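Local coordinates for protein type III effector HopA1 (Pseudomonas syringae pv. tomato str. DC3000, PDB 4RSX) that is a bacterial effector, probably delivered into plant cells by type III secretion to act on host signalling, though its biochemical activity remains uncertain, at residues A[28-31]-A[32-35]; A[197-200]-A[201-204]. All blocks are in the same frame, centred on the assembly; numbering follows the deposited sequence.

Contact 1. Residues A[28-31]-A[32-35]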
ATOM      1  N   ASP A  28      10.952  15.777  -5.301  1.00 24.14           N
ATOM      2  CA  ASP A  28      10.413  16.793  -4.400  1.00 24.36           C
ATOM      3  C   ASP A  28       8.922  16.551  -4.202  1.00 25.58           C
ATOM      4  O   ASP A  28       8.434  16.459  -3.068  1.00 24.24           O
ATOM      5  CB  ASP A  28      10.607  18.196  -4.979  1.00 29.84           C
ATOM      6  CG  ASP A  28      12.043  18.652  -4.936  1.00 33.55           C
ATOM      7  OD1 ASP A  28      12.770  18.224  -4.013  1.00 32.11           O
ATOM      8  OD2 ASP A  28      12.435  19.438  -5.830  1.00 34.94           O
ATOM      9  N   ILE A  29       8.212  16.436  -5.323  1.00 17.38           N
ATOM     10  CA  ILE A  29       6.779  16.213  -5.300  1.00 17.70           C
ATOM     11  C   ILE A  29       6.471  14.956  -4.504  1.00 18.91           C
ATOM     12  O   ILE A  29       5.564  14.947  -3.674  1.00 18.14           O
ATOM     13  CB  ILE A  29       6.218  16.124  -6.728  1.00 16.00           C
ATOM     14  CG1 ILE A  29       6.460  17.458  -7.444  1.00 14.83           C
ATOM     15  CG2 ILE A  29       4.739  15.743  -6.710  1.00 11.67           C
ATOM     16  CD1 ILE A  29       6.211  17.422  -8.928  1.00 17.45           C
ATOM     17  N   TYR A  30       7.272  13.918  -4.721  1.00 23.67           N
ATOM     18  CA  TYR A  30       7.109  12.640  -4.034  1.00 21.75           C
ATOM     19  C   TYR A  30       7.333  12.722  -2.508  1.00 23.92           C
ATOM     20  O   TYR A  30       6.640  12.040  -1.728  1.00 22.14           O
ATOM     21  CB  TYR A  30       8.055  11.616  -4.670  1.00 20.34           C
ATOM     22  CG  TYR A  30       8.052  10.270  -4.003  1.00 23.55           C
ATOM     23  CD1 TYR A  30       6.887   9.511  -3.935  1.00 19.32           C
ATOM     24  CD2 TYR A  30       9.217   9.743  -3.451  1.00 25.63           C
ATOM     25  CE1 TYR A  30       6.877   8.266  -3.327  1.00 21.64           C
ATOM     26  CE2 TYR A  30       9.224   8.493  -2.843  1.00 27.36           C
ATOM     27  CZ  TYR A  30       8.051   7.756  -2.787  1.00 30.57           C
ATOM     28  OH  TYR A  30       8.050   6.521  -2.174  1.00 33.12           O
ATOM     29  N   LYS A  31       8.298  13.539  -2.080  1.00 22.51           N
ATOM     30  CA  LYS A  31       8.596  13.649  -0.650  1.00 24.64           C
ATOM     31  C   LYS A  31       7.428  14.224   0.148  1.00 22.69           C
ATOM     32  O   LYS A  31       7.262  13.887   1.317  1.00 25.52           O
ATOM     33  CB  LYS A  31       9.871  14.457  -0.406  1.00 30.35           C
ATOM     34  CG  LYS A  31      11.163  13.686  -0.730  1.00 36.98           C
ATOM     35  CD  LYS A  31      12.410  14.557  -0.495  1.00 41.58           C
ATOM     36  CE  LYS A  31      13.687  13.820  -0.895  1.00 51.48           C
ATOM     37  NZ  LYS A  31      14.838  14.750  -1.102  1.00 46.59           N
ATOM     38  N   ILE A  32       6.617  15.073  -0.485  1.00 17.36           N
ATOM     39  CA  ILE A  32       5.398  15.573   0.156  1.00 21.83           C
ATOM     40  C   ILE A  32       4.444  14.427   0.521  1.00 18.05           C
ATOM     41  O   ILE A  32       3.861  14.422   1.606  1.00 17.74           O
ATOM     42  CB  ILE A  32       4.654  16.600  -0.717  1.00 20.40           C
ATOM     43  CG1 ILE A  32       5.579  17.769  -1.078  1.00 17.46           C
ATOM     44  CG2 ILE A  32       3.420  17.110   0.009  1.00 16.35           C
ATOM     45  CD1 ILE A  32       5.056  18.620  -2.216  1.00 13.57           C
ATOM     46  N   TYR A  33       4.293  13.467  -0.388  1.00 19.54           N
ATOM     47  CA  TYR A  33       3.514  12.248  -0.133  1.00 18.92           C
ATOM     48  C   TYR A  33       4.130  11.406   0.984  1.00 21.21           C
ATOM     49  O   TYR A  33       3.406  10.861   1.820  1.00 17.92           O
ATOM     50  CB  TYR A  33       3.437  11.401  -1.410  1.00 14.94           C
ATOM     51  CG  TYR A  33       2.740  10.071  -1.246  1.00 13.28           C
ATOM     52  CD1 TYR A  33       1.395   9.945  -1.526  1.00 11.30           C
ATOM     53  CD2 TYR A  33       3.428   8.939  -0.820  1.00 12.42           C
ATOM     54  CE1 TYR A  33       0.754   8.745  -1.395  1.00 12.58           C
ATOM     55  CE2 TYR A  33       2.783   7.731  -0.669  1.00 12.59           C
ATOM     56  CZ  TYR A  33       1.446   7.643  -0.967  1.00 11.71           C
ATOM     57  OH  TYR A  33       0.780   6.455  -0.834  1.00 13.83           O
ATOM     58  N   LYS A  34       5.456  11.256   0.961  1.00 22.62           N
ATOM     59  CA  LYS A  34       6.161  10.481   1.989  1.00 27.69           C
ATOM     60  C   LYS A  34       6.057  11.149   3.356  1.00 30.78           C
ATOM     61  O   LYS A  34       5.834  10.479   4.362  1.00 32.48           O
ATOM     62  CB  LYS A  34       7.636  10.302   1.621  1.00 30.71           C
ATOM     63  CG  LYS A  34       7.926   9.130   0.689  1.00 39.63           C
ATOM     64  CD  LYS A  34       8.529   7.939   1.452  1.00 53.24           C
ATOM     65  CE  LYS A  34      10.019   8.132   1.761  1.00 55.50           C
ATOM     66  NZ  LYS A  34      10.623   6.949   2.467  1.00 56.43           N
ATOM     67  N   GLN A  35       6.213  12.475   3.372  1.00 32.79           N
ATOM     68  CA  GLN A  35       6.128  13.284   4.590  1.00 30.74           C
ATOM     69  C   GLN A  35       4.763  13.199   5.266  1.00 30.28           C
ATOM     70  O   GLN A  35       4.646  13.513   6.447  1.00 34.98           O
ATOM     71  CB  GLN A  35       6.478  14.755   4.288  1.00 34.04           C
ATOM     72  CG  GLN A  35       7.989  15.044   4.125  1.00 41.04           C
ATOM     73  CD  GLN A  35       8.286  16.422   3.515  1.00 46.38           C
ATOM     74  OE1 GLN A  35       7.400  17.277   3.401  1.00 46.84           O
ATOM     75  NE2 GLN A  35       9.536  16.629   3.106  1.00 44.48           N
TER

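Contact 2. Residues A[197-200]-A[201-204]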
ATOM      1  N   SER A 197     -10.628   6.451   0.548  1.00 15.57           N
ATOM      2  CA  SER A 197     -10.920   5.887   1.858  1.00 15.02           C
ATOM      3  C   SER A 197     -12.175   5.018   1.813  1.00 15.45           C
ATOM      4  O   SER A 197     -13.245   5.498   1.446  1.00 16.14           O
ATOM      5  CB  SER A 197     -11.097   7.030   2.867  1.00 20.17           C
ATOM      6  OG  SER A 197     -11.492   6.547   4.140  1.00 22.49           O
ATOM      7  N   LEU A 198     -12.051   3.747   2.196  1.00 13.54           N
ATOM      8  CA  LEU A 198     -13.200   2.836   2.211  1.00 12.30           C
ATOM      9  C   LEU A 198     -13.858   2.757   3.594  1.00 19.51           C
ATOM     10  O   LEU A 198     -15.069   2.544   3.706  1.00 22.84           O
ATOM     11  CB  LEU A 198     -12.790   1.437   1.758  1.00 10.00           C
ATOM     12  CG  LEU A 198     -12.159   1.342   0.370  1.00 17.25           C
ATOM     13  CD1 LEU A 198     -11.948  -0.121  -0.045  1.00 11.50           C
ATOM     14  CD2 LEU A 198     -13.002   2.083  -0.677  1.00 11.85           C
ATOM     15  N   SER A 199     -13.035   2.895   4.631  1.00 15.76           N
ATOM     16  CA  SER A 199     -13.479   3.023   6.017  1.00 21.60           C
ATOM     17  C   SER A 199     -12.213   3.270   6.797  1.00 15.97           C
ATOM     18  O   SER A 199     -11.130   3.212   6.224  1.00 15.87           O
ATOM     19  CB  SER A 199     -14.190   1.767   6.534  1.00 18.26           C
ATOM     20  OG  SER A 199     -13.356   0.631   6.462  1.00 19.98           O
ATOM     21  N   LYS A 200     -12.347   3.557   8.087  1.00 18.10           N
ATOM     22  CA  LYS A 200     -11.190   3.830   8.939  1.00 22.76           C
ATOM     23  C   LYS A 200     -10.090   2.775   8.747  1.00 14.47           C
ATOM     24  O   LYS A 200     -10.343   1.573   8.876  1.00 11.83           O
ATOM     25  CB  LYS A 200     -11.629   3.877  10.406  1.00 19.08           C
ATOM     26  CG  LYS A 200     -10.565   4.371  11.389  1.00 18.37           C
ATOM     27  CD  LYS A 200     -11.070   4.181  12.825  1.00 26.01           C
ATOM     28  CE  LYS A 200     -10.876   5.436  13.674  1.00 38.06           C
ATOM     29  NZ  LYS A 200      -9.582   5.504  14.413  1.00 33.09           N
ATOM     30  N   GLY A 201      -8.890   3.231   8.400  1.00 13.87           N
ATOM     31  CA  GLY A 201      -7.760   2.334   8.240  1.00 15.19           C
ATOM     32  C   GLY A 201      -7.720   1.558   6.929  1.00 14.42           C
ATOM     33  O   GLY A 201      -6.799   0.754   6.715  1.00 14.25           O
ATOM     34  N   LEU A 202      -8.701   1.776   6.056  1.00 13.84           N
ATOM     35  CA  LEU A 202      -8.747   1.054   4.771  1.00 16.32           C
ATOM     36  C   LEU A 202      -8.784   2.023   3.595  1.00 15.22           C
ATOM     37  O   LEU A 202      -9.793   2.727   3.385  1.00 14.51           O
ATOM     38  CB  LEU A 202      -9.961   0.117   4.681  1.00 17.32           C
ATOM     39  CG  LEU A 202     -10.067  -1.058   5.651  1.00 19.07           C
ATOM     40  CD1 LEU A 202     -11.227  -1.959   5.266  1.00 18.13           C
ATOM     41  CD2 LEU A 202      -8.765  -1.849   5.666  1.00 18.73           C
ATOM     42  N   SER A 203      -7.700   2.039   2.823  1.00  9.49           N
ATOM     43  CA  SER A 203      -7.569   2.956   1.691  1.00 10.79           C
ATOM     44  C   SER A 203      -7.287   2.202   0.389  1.00 13.72           C
ATOM     45  O   SER A 203      -6.508   1.233   0.362  1.00 12.38           O
ATOM     46  CB  SER A 203      -6.457   3.978   1.956  1.00 11.74           C
ATOM     47  OG  SER A 203      -6.544   4.500   3.272  1.00  9.92           O
ATOM     48  N   TYR A 204      -7.904   2.664  -0.695  1.00 11.41           N
ATOM     49  CA  TYR A 204      -7.843   1.957  -1.956  1.00 10.35           C
ATOM     50  C   TYR A 204      -7.282   2.816  -3.084  1.00  9.47           C
ATOM     51  O   TYR A 204      -7.539   4.022  -3.161  1.00  9.99           O
ATOM     52  CB  TYR A 204      -9.243   1.488  -2.316  1.00 11.77           C
ATOM     53  CG  TYR A 204      -9.329   0.768  -3.631  1.00 11.93           C
ATOM     54  CD1 TYR A 204      -8.964  -0.559  -3.735  1.00 10.98           C
ATOM     55  CD2 TYR A 204      -9.787   1.415  -4.771  1.00 11.36           C
ATOM     56  CE1 TYR A 204      -9.055  -1.234  -4.944  1.00 12.61           C
ATOM     57  CE2 TYR A 204      -9.874   0.751  -5.982  1.00 10.84           C
ATOM     58  CZ  TYR A 204      -9.508  -0.576  -6.055  1.00 12.30           C
ATOM     59  OH  TYR A 204      -9.591  -1.252  -7.253  1.00 15.00           O
TER
HETATM   60  O   HOH W   1      -8.786   5.540   4.755  1.00 14.06           O

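Contact 1. Residues A[28-31]-A[32-35]
K34 reaches back one helical turn to lie on the ring of Y30. Its CB sits over the backbone, 3.6 Å from K31 O. CG then settles over one face of the phenol ring, 4.1 Å from the centroid and 26° off the normal, a CH-pi contact whose shortest approach is 3.7 Å to CZ of Y30. CD passes on to the hydroxyl, 3.9 Å from Y30 OH, and beyond it the chain, bent at chi2 and chi3, carries NZ away from the ring. A lysine suits this exposed position because its methylenes can cover an aromatic face while the ammonium stays at the surface. Y30 offers that face because its CG stands anti to the backbone N (chi1 177°), which makes the ring lean from the helix surface toward the C-terminal end, under CG of K34. CE1 of Y30 lies 4.3 Å from CD2 of Y33, the two rings meeting obliquely. Beneath the side chains, K34 N donates to Y30 O at 3.0 Å, in the carbonyl plane, and Q35 N to K31 O at 2.7 Å. I29 and Y30 touch helix 215-228, Y30 at M217, while I32 and Y33 meet W14 of helix 2-19. The whole is typical of an amphipathic alpha-helix, here 26-35, with i to i+4 side-chain packing toward its exposed side and apolar residues against neighbouring helices.

Contact 2. Residues A[197-200]-A[201-204]
L198 and S199 both turn their backbone N-H groups to L202 O, and this shared acceptor defines a classic beta bulge. The bond from L198 N is short and straight, 2.7 Å with an N-H...O angle of 165°, whereas that from S199 N is weak at 3.5 Å. In the other direction L202 N donates to S199 O at 2.8 Å, closing the type II turn from S199 to L202. G201 occupies the third position of that turn with a positive phi of 79°, a conformation easy for a residue without CB.

The apolar contacts flank this backbone core. CD1 of L198 rests 3.9 Å from CB of Y204, and CB of L198 lies 4.3 Å from CB of L202.

Polar side chains act on both faces. On the one shared by S199 and L202, OG of S199 lies 3.6 Å from CD1 of L202; its chi1 of 59° places it between the backbone N and carbonyl carbon, and it is hydrogen-bonded to K177 NZ. On the face carrying S197 and S203, one water bridges S197 OG and S203 OG, at 2.9 Å from the latter, and donates weakly to L202 O. Small hydroxyl side chains suit this non-hydrogen-bonded pair, since each hydroxyl can reach the same water.

L202 O is thus gripped by one strong and two weak donors, while K177 of helix 166-180 also bonds to K200 O. Backbone polarity at this tight hairpin is therefore met in part by the bulge, the water and a lysine, and in part by strand 111-116, where T115 pairs with S203.

Contact 1 comes first along the chain, in helix 26-35 of the N-terminal helical part, and contact 2 follows much later, in the hairpin of strands 196-199 and 202-207. Their centres lie 21 Å apart and their nearest atoms about 8 Å, so they do not touch and share no helix or strand. The hairpin ends one side of the seven-stranded antiparallel sheet, 196-199 being an outermost strand. The loop before the hairpin lies between the two regions: P192 touches both Y33 of contact 1 and S203 of contact 2. Residues distant in sequence thereby join the helical part to the sheet edge within one chain, the C-terminal portion of the effector.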